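Local coordinates for protein bifunctional pinoresinol-lariciresinol reductase 1 (Thuja plicata, PDB 1QYD) that reduces pinoresinol to lariciresinol and lariciresinol to secoisolariciresinol in lignan biosynthesis, taking the 4R-hydride from NADPH, at residues A[47-50]-A[51-54]; A[231-234]-A[235-239]; A[200-203]-A[204-208]. All coordinates share one frame; numbering follows the deposited sequence.

Contact 1 (A[47-50]-A[51-54])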
loop_
_atom_site.group_PDB
_atom_site.type_symbol
_atom_site.label_atom_id
_atom_site.label_comp_id
_atom_site.label_asym_id
_atom_site.label_seq_id
_atom_site.Cartn_x
_atom_site.Cartn_y
_atom_site.Cartn_z
ATOM N N GLN A 47 9.252 -0.254 -27.621
ATOM C CA GLN A 47 9.214 -0.946 -28.917
ATOM C C GLN A 47 7.935 -1.676 -29.184
ATOM O O GLN A 47 7.644 -2.022 -30.323
ATOM C CB GLN A 47 10.384 -1.944 -29.032
ATOM C CG GLN A 47 11.767 -1.332 -29.329
ATOM C CD GLN A 47 12.992 -2.211 -29.069
ATOM O OE1 GLN A 47 14.036 -2.062 -29.713
ATOM N NE2 GLN A 47 12.930 -3.121 -28.091
ATOM N N MET A 48 7.205 -1.880 -28.085
ATOM C CA MET A 48 5.903 -2.514 -28.079
ATOM C C MET A 48 4.962 -1.401 -28.406
ATOM O O MET A 48 4.102 -1.583 -29.250
ATOM C CB MET A 48 5.588 -3.062 -26.715
ATOM C CG MET A 48 4.335 -3.924 -26.616
ATOM S SD MET A 48 4.159 -5.178 -27.922
ATOM C CE MET A 48 4.682 -6.681 -27.120
ATOM N N LEU A 49 5.062 -0.240 -27.766
ATOM C CA LEU A 49 4.268 0.912 -28.178
ATOM C C LEU A 49 4.467 1.212 -29.662
ATOM O O LEU A 49 3.495 1.298 -30.415
ATOM C CB LEU A 49 4.683 2.086 -27.357
ATOM C CG LEU A 49 4.293 2.008 -25.923
ATOM C CD1 LEU A 49 5.104 2.982 -25.136
ATOM C CD2 LEU A 49 2.831 2.270 -25.795
ATOM N N LEU A 50 5.726 1.295 -30.114
ATOM C CA LEU A 50 6.001 1.404 -31.547
ATOM C C LEU A 50 5.385 0.304 -32.402
ATOM O O LEU A 50 4.885 0.522 -33.512
ATOM C CB LEU A 50 7.502 1.419 -31.735
ATOM C CG LEU A 50 8.252 2.741 -31.852
ATOM C CD1 LEU A 50 7.668 3.893 -31.020
ATOM C CD2 LEU A 50 9.661 2.373 -31.483
ATOM N N TYR A 51 5.420 -0.905 -31.822
ATOM C CA TYR A 51 4.778 -2.060 -32.431
ATOM C C TYR A 51 3.281 -1.825 -32.465
ATOM O O TYR A 51 2.695 -2.001 -33.522
ATOM C CB TYR A 51 5.035 -3.387 -31.664
ATOM C CG TYR A 51 4.311 -4.502 -32.398
ATOM C CD1 TYR A 51 4.527 -4.683 -33.783
ATOM C CD2 TYR A 51 3.328 -5.235 -31.728
ATOM C CE1 TYR A 51 3.738 -5.577 -34.510
ATOM C CE2 TYR A 51 2.537 -6.136 -32.451
ATOM C CZ TYR A 51 2.738 -6.295 -33.836
ATOM O OH TYR A 51 1.895 -7.128 -34.557
ATOM N N PHE A 52 2.665 -1.436 -31.349
ATOM C CA PHE A 52 1.260 -1.096 -31.296
ATOM C C PHE A 52 0.970 -0.028 -32.341
ATOM O O PHE A 52 0.063 -0.197 -33.148
ATOM C CB PHE A 52 0.914 -0.577 -29.919
ATOM C CG PHE A 52 0.849 -1.604 -28.811
ATOM C CD1 PHE A 52 1.157 -1.204 -27.521
ATOM C CD2 PHE A 52 0.407 -2.908 -29.049
ATOM C CE1 PHE A 52 1.013 -2.091 -26.460
ATOM C CE2 PHE A 52 0.262 -3.811 -27.987
ATOM C CZ PHE A 52 0.562 -3.391 -26.692
ATOM N N LYS A 53 1.819 1.005 -32.438
ATOM C CA LYS A 53 1.667 2.118 -33.355
ATOM C C LYS A 53 1.834 1.681 -34.793
ATOM O O LYS A 53 1.109 2.215 -35.616
ATOM C CB LYS A 53 2.694 3.145 -32.936
ATOM C CG LYS A 53 2.690 4.579 -33.454
ATOM C CD LYS A 53 4.150 4.825 -33.813
ATOM C CE LYS A 53 4.494 6.262 -33.865
ATOM N NZ LYS A 53 4.416 6.786 -32.515
ATOM N N GLN A 54 2.705 0.752 -35.221
ATOM C CA GLN A 54 2.730 0.368 -36.642
ATOM C C GLN A 54 1.644 -0.605 -37.114
ATOM O O GLN A 54 1.666 -1.154 -38.220
ATOM C CB GLN A 54 4.088 -0.207 -36.989
ATOM C CG GLN A 54 4.616 -1.442 -36.271
ATOM C CD GLN A 54 5.997 -1.830 -36.824
ATOM O OE1 GLN A 54 7.014 -1.140 -36.634
ATOM N NE2 GLN A 54 6.057 -2.944 -37.561
#
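M48 meets two aromatic rings, F52 and Y51, each in its own way. Its side chain crosses that of F52 at a slant. CG sits over one face of the F52 ring, 4.1 Å from the ring centroid and displaced toward the rim, which makes a CH-pi contact. SD lies over the same ring, 4.4 Å from the F52 centroid and 21° off the ring normal. Against Y51 the methionine runs alongside, with both side chains pointing the same way. Here SD comes to the edge of the ring, near its plane, and its close neighbour is Y51 CD2 at 3.9 Å. M48 thus makes two Met-aromatic contacts, one over a face and one at an edge. Both M48 and Y51 have CG opposite the backbone N (chi1 -172° and 180°), which starts the two chains out together. A bend at chi2 then turns SD toward the rings. The residues lie one turn apart on helix 43-53. This helix links strands 31-34 and 58-60 in a beta-alpha-beta unit of the Rossmann-type fold. On the buried side F52 packs on K18 and V21 of helix 17-26. L49 turns CD2 to F52 CD1 at 4.2 Å and also touches L59 and T13, the latter an inferred NADP(+)-binding residue. At the helix end Q54 N donates to L50 O at 2.8 Å, and Q54 is the first residue to leave helical geometry.

Contact 2 (A[231-234]-A[235-239]); sequences EVIQ and IWERL
E237 has CG opposite its carbonyl carbon (chi1 -88°), and the chain is extended beyond CG. In I233, CG1 sits beside the backbone N, which leaves the methyl CG2 anti to that N. These torsions lay the two side chains alongside each other, pointing the same way. The I233 methyl CG2 then meets the carboxylate at E237 OE1, 3.6 Å away. The other carboxylate oxygen, E237 OE2, is 4.0 Å from Q234 CG. The Q234 side chain passes the glutamate at a slant, with its amide plane only 9° from the carboxylate plane. These are contacts of carbon with oxygen, and the polar mates of E237 lie outside the segments. OE1 forms a salt bridge with K246 and accepts a weak hydrogen bond from L244 N.

The backbone of helix 229-241 sets the spacing. E237 N donates to I233 O at 3.0 Å with an N-H...O angle of 164°. R238 N reaches Q234 O at 2.9 Å. I235 N has weak bonds to both E231 O and V232 O, and W236 N also makes only weak bonds, to V232 O and I233 O. The earlier turn is probably held less firmly. A wider pi-type turn follows at 237-239.

The buried side chains carry the helix against its surroundings. I235 packs on L227 and on M305, D306 and L309, while W236 touches P177, L244 and V313.

Replacing E237 by an alanine removes the carboxylate, and K246 would probably lose its mate while the I233 methyl loses a neighbour. The glutamate therefore does two things: its flank lies against I233, and its charge ties the helix to K246 NZ in strand 245-246.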
loop_
_atom_site.group_PDB
_atom_site.type_symbol
_atom_site.label_atom_id
_atom_site.label_comp_id
_atom_site.label_asym_id
_atom_site.label_seq_id
_atom_site.Cartn_x
_atom_site.Cartn_y
_atom_site.Cartn_z
ATOM N N GLU A 231 -6.926 -32.220 -12.801
ATOM C CA GLU A 231 -7.263 -32.438 -14.190
ATOM C C GLU A 231 -6.466 -31.665 -15.189
ATOM O O GLU A 231 -6.502 -32.073 -16.346
ATOM C CB GLU A 231 -8.652 -32.086 -14.516
ATOM C CG GLU A 231 -9.695 -32.878 -13.773
ATOM C CD GLU A 231 -11.037 -32.282 -14.120
ATOM O OE1 GLU A 231 -11.414 -31.282 -13.506
ATOM O OE2 GLU A 231 -11.675 -32.801 -15.035
ATOM N N VAL A 232 -5.833 -30.534 -14.818
ATOM C CA VAL A 232 -4.910 -29.808 -15.706
ATOM C C VAL A 232 -3.535 -30.501 -15.667
ATOM O O VAL A 232 -2.808 -30.518 -16.666
ATOM C CB VAL A 232 -4.773 -28.301 -15.273
ATOM C CG1 VAL A 232 -3.633 -27.511 -15.982
ATOM C CG2 VAL A 232 -6.116 -27.677 -15.616
ATOM N N ILE A 233 -3.172 -31.099 -14.521
ATOM C CA ILE A 233 -1.978 -31.904 -14.419
ATOM C C ILE A 233 -2.188 -33.061 -15.343
ATOM O O ILE A 233 -1.237 -33.451 -15.999
ATOM C CB ILE A 233 -1.747 -32.461 -13.042
ATOM C CG1 ILE A 233 -1.660 -31.336 -12.020
ATOM C CG2 ILE A 233 -0.460 -33.260 -13.077
ATOM C CD1 ILE A 233 -1.208 -31.602 -10.564
ATOM N N GLN A 234 -3.425 -33.558 -15.437
ATOM C CA GLN A 234 -3.759 -34.691 -16.284
ATOM C C GLN A 234 -3.745 -34.496 -17.781
ATOM O O GLN A 234 -3.543 -35.484 -18.501
ATOM C CB GLN A 234 -5.106 -35.221 -15.921
ATOM C CG GLN A 234 -5.008 -36.171 -14.745
ATOM C CD GLN A 234 -6.370 -36.668 -14.305
ATOM O OE1 GLN A 234 -6.635 -36.803 -13.109
ATOM N NE2 GLN A 234 -7.275 -36.937 -15.252
ATOM N N ILE A 235 -3.964 -33.257 -18.245
ATOM C CA ILE A 235 -3.820 -32.911 -19.655
ATOM C C ILE A 235 -2.326 -32.867 -19.963
ATOM O O ILE A 235 -1.932 -33.180 -21.085
ATOM C CB ILE A 235 -4.488 -31.538 -19.912
ATOM C CG1 ILE A 235 -6.004 -31.654 -19.696
ATOM C CG2 ILE A 235 -4.173 -31.057 -21.328
ATOM C CD1 ILE A 235 -6.794 -30.346 -19.472
ATOM N N TRP A 236 -1.470 -32.490 -18.990
ATOM C CA TRP A 236 -0.029 -32.484 -19.215
ATOM C C TRP A 236 0.433 -33.921 -19.337
ATOM O O TRP A 236 1.125 -34.286 -20.288
ATOM C CB TRP A 236 0.811 -31.854 -18.071
ATOM C CG TRP A 236 2.259 -31.568 -18.549
ATOM C CD1 TRP A 236 2.491 -31.028 -19.794
ATOM C CD2 TRP A 236 3.439 -31.799 -17.892
ATOM N NE1 TRP A 236 3.782 -30.919 -19.933
ATOM C CE2 TRP A 236 4.378 -31.364 -18.828
ATOM C CE3 TRP A 236 3.880 -32.303 -16.679
ATOM C CZ2 TRP A 236 5.754 -31.415 -18.590
ATOM C CZ3 TRP A 236 5.261 -32.363 -16.432
ATOM C CH2 TRP A 236 6.201 -31.927 -17.367
ATOM N N GLU A 237 -0.006 -34.742 -18.376
ATOM C CA GLU A 237 0.315 -36.149 -18.352
ATOM C C GLU A 237 -0.066 -36.737 -19.681
ATOM O O GLU A 237 0.837 -37.201 -20.380
ATOM C CB GLU A 237 -0.433 -36.832 -17.226
ATOM C CG GLU A 237 0.412 -36.726 -15.981
ATOM C CD GLU A 237 -0.220 -37.076 -14.653
ATOM O OE1 GLU A 237 0.420 -36.736 -13.672
ATOM O OE2 GLU A 237 -1.310 -37.657 -14.569
ATOM N N ARG A 238 -1.330 -36.550 -20.090
ATOM C CA ARG A 238 -1.792 -37.061 -21.377
ATOM C C ARG A 238 -0.963 -36.553 -22.563
ATOM O O ARG A 238 -0.848 -37.254 -23.575
ATOM C CB ARG A 238 -3.262 -36.681 -21.577
ATOM C CG ARG A 238 -3.868 -37.217 -22.866
ATOM C CD ARG A 238 -5.127 -36.476 -23.343
ATOM N NE ARG A 238 -4.872 -35.220 -24.079
ATOM C CZ ARG A 238 -4.464 -35.158 -25.373
ATOM N NH1 ARG A 238 -4.232 -36.260 -26.124
ATOM N NH2 ARG A 238 -4.331 -33.959 -25.953
ATOM N N LEU A 239 -0.312 -35.383 -22.428
ATOM C CA LEU A 239 0.371 -34.743 -23.543
ATOM C C LEU A 239 1.844 -35.040 -23.679
ATOM O O LEU A 239 2.346 -35.380 -24.754
ATOM C CB LEU A 239 0.162 -33.239 -23.429
ATOM C CG LEU A 239 -0.887 -32.517 -24.262
ATOM C CD1 LEU A 239 -2.253 -33.082 -24.014
ATOM C CD2 LEU A 239 -0.899 -31.059 -23.871
#

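Contact 3 (A[200-203]-A[204-208]); sequences VGTY and TIKSI
T204 closes a turn of helix 197-207 onto G201 and V200. This helix packs against helix 17-26 and strand 111-113 of the Rossmann-type NADP(+)-binding fold. T204 CB lies 3.6 Å from V200 O. From there the side chain forks. The methyl CG2 leans on that same carbonyl, with V200 O 3.0 Å away. The hydroxyl takes the other branch: chi1 of 59° places OG1 between the backbone N and the carbonyl carbon, facing the preceding turn. OG1 donates to G201 O at 2.9 Å, tilted 22° from the carbonyl plane. G201 O also accepts from I205 N at 3.1 Å, nearly in line with the C=O bond. Two donors thus grip this buried carbonyl, T204 N adds a weak third bond, and the T204 hydroxyl is satisfied inside its own helix. Outside the turn T204 packs on I20, L113 and F117, and V200 touches I16, an inferred NADP(+)-binding residue. K206, one turn after T202, runs its CG past T202 O and ends in a salt bridge with E299. S207 repeats the threonine pattern: its OG donates to T204 O at 2.7 Å.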
loop_
_atom_site.group_PDB
_atom_site.type_symbol
_atom_site.label_atom_id
_atom_site.label_comp_id
_atom_site.label_asym_id
_atom_site.label_seq_id
_atom_site.Cartn_x
_atom_site.Cartn_y
_atom_site.Cartn_z
ATOM N N VAL A 200 -9.295 -13.692 -23.196
ATOM C CA VAL A 200 -9.643 -12.579 -22.282
ATOM C C VAL A 200 -9.686 -11.181 -22.954
ATOM O O VAL A 200 -10.530 -10.344 -22.660
ATOM C CB VAL A 200 -8.628 -12.561 -21.118
ATOM C CG1 VAL A 200 -8.910 -11.416 -20.148
ATOM C CG2 VAL A 200 -8.698 -13.885 -20.398
ATOM N N GLY A 201 -8.782 -10.890 -23.884
ATOM C CA GLY A 201 -8.757 -9.657 -24.613
ATOM C C GLY A 201 -9.908 -9.666 -25.563
ATOM O O GLY A 201 -10.659 -8.710 -25.553
ATOM N N THR A 202 -10.091 -10.725 -26.347
ATOM C CA THR A 202 -11.169 -10.846 -27.329
ATOM C C THR A 202 -12.540 -10.665 -26.685
ATOM O O THR A 202 -13.378 -9.947 -27.229
ATOM C CB THR A 202 -11.147 -12.210 -28.021
ATOM O OG1 THR A 202 -9.897 -12.384 -28.699
ATOM C CG2 THR A 202 -12.275 -12.312 -29.035
ATOM N N TYR A 203 -12.781 -11.286 -25.522
ATOM C CA TYR A 203 -14.040 -11.157 -24.830
ATOM C C TYR A 203 -14.225 -9.791 -24.174
ATOM O O TYR A 203 -15.382 -9.424 -23.914
ATOM C CB TYR A 203 -14.169 -12.246 -23.751
ATOM C CG TYR A 203 -14.539 -13.616 -24.288
ATOM C CD1 TYR A 203 -13.796 -14.747 -23.911
ATOM C CD2 TYR A 203 -15.594 -13.732 -25.194
ATOM C CE1 TYR A 203 -14.099 -15.994 -24.443
ATOM C CE2 TYR A 203 -15.899 -14.976 -25.725
ATOM C CZ TYR A 203 -15.148 -16.092 -25.351
ATOM O OH TYR A 203 -15.446 -17.299 -25.940
ATOM N N THR A 204 -13.152 -9.031 -23.840
ATOM C CA THR A 204 -13.382 -7.717 -23.266
ATOM C C THR A 204 -13.651 -6.725 -24.379
ATOM O O THR A 204 -14.415 -5.801 -24.109
ATOM C CB THR A 204 -12.209 -7.145 -22.410
ATOM O OG1 THR A 204 -11.083 -7.065 -23.234
ATOM C CG2 THR A 204 -11.839 -8.002 -21.250
ATOM N N ILE A 205 -13.125 -6.855 -25.615
ATOM C CA ILE A 205 -13.481 -5.881 -26.627
ATOM C C ILE A 205 -14.872 -6.136 -27.214
ATOM O O ILE A 205 -15.500 -5.239 -27.793
ATOM C CB ILE A 205 -12.345 -5.861 -27.686
ATOM C CG1 ILE A 205 -11.313 -4.903 -27.166
ATOM C CG2 ILE A 205 -12.706 -5.269 -29.021
ATOM C CD1 ILE A 205 -10.480 -5.476 -26.009
ATOM N N LYS A 206 -15.386 -7.355 -27.021
ATOM C CA LYS A 206 -16.765 -7.696 -27.372
ATOM C C LYS A 206 -17.807 -7.292 -26.297
ATOM O O LYS A 206 -18.990 -7.182 -26.608
ATOM C CB LYS A 206 -16.854 -9.199 -27.638
ATOM C CG LYS A 206 -16.002 -9.602 -28.837
ATOM C CD LYS A 206 -16.579 -10.834 -29.493
ATOM C CE LYS A 206 -15.883 -10.953 -30.817
ATOM N NZ LYS A 206 -16.740 -11.565 -31.790
ATOM N N SER A 207 -17.436 -7.078 -25.020
ATOM C CA SER A 207 -18.345 -6.578 -24.016
ATOM C C SER A 207 -18.640 -5.092 -24.228
ATOM O O SER A 207 -19.780 -4.657 -24.122
ATOM C CB SER A 207 -17.759 -6.746 -22.629
ATOM O OG SER A 207 -16.491 -6.129 -22.444
ATOM N N ILE A 208 -17.545 -4.389 -24.549
ATOM C CA ILE A 208 -17.328 -2.966 -24.720
ATOM C C ILE A 208 -18.502 -2.082 -25.037
ATOM O O ILE A 208 -18.764 -1.113 -24.327
ATOM C CB ILE A 208 -16.188 -2.877 -25.773
ATOM C CG1 ILE A 208 -14.923 -2.765 -24.974
ATOM C CG2 ILE A 208 -16.246 -1.699 -26.718
ATOM C CD1 ILE A 208 -13.684 -2.410 -25.838
#

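In the fold
All three contacts are local and lie on separate helices, and none touches another. Contacts 1 and 3 belong to the Rossmann-type part of the chain, with centres 21 Å apart and nearest atoms about 11 Å apart. Helix 17-26, which follows the glycine-rich loop inferred to bind NADP(+), links them: contact 1 packs on K18 and V21, contact 3 on I20, A23 and S24. Each also touches an inferred cofactor residue, T13 for contact 1 and I16 for contact 3. The V200 side chain of contact 3 is about 11 Å from that of K138, the inferred proton acceptor. Contact 2 lies away from these sites, its centre 37 Å from contact 1 and 28 Å from contact 3.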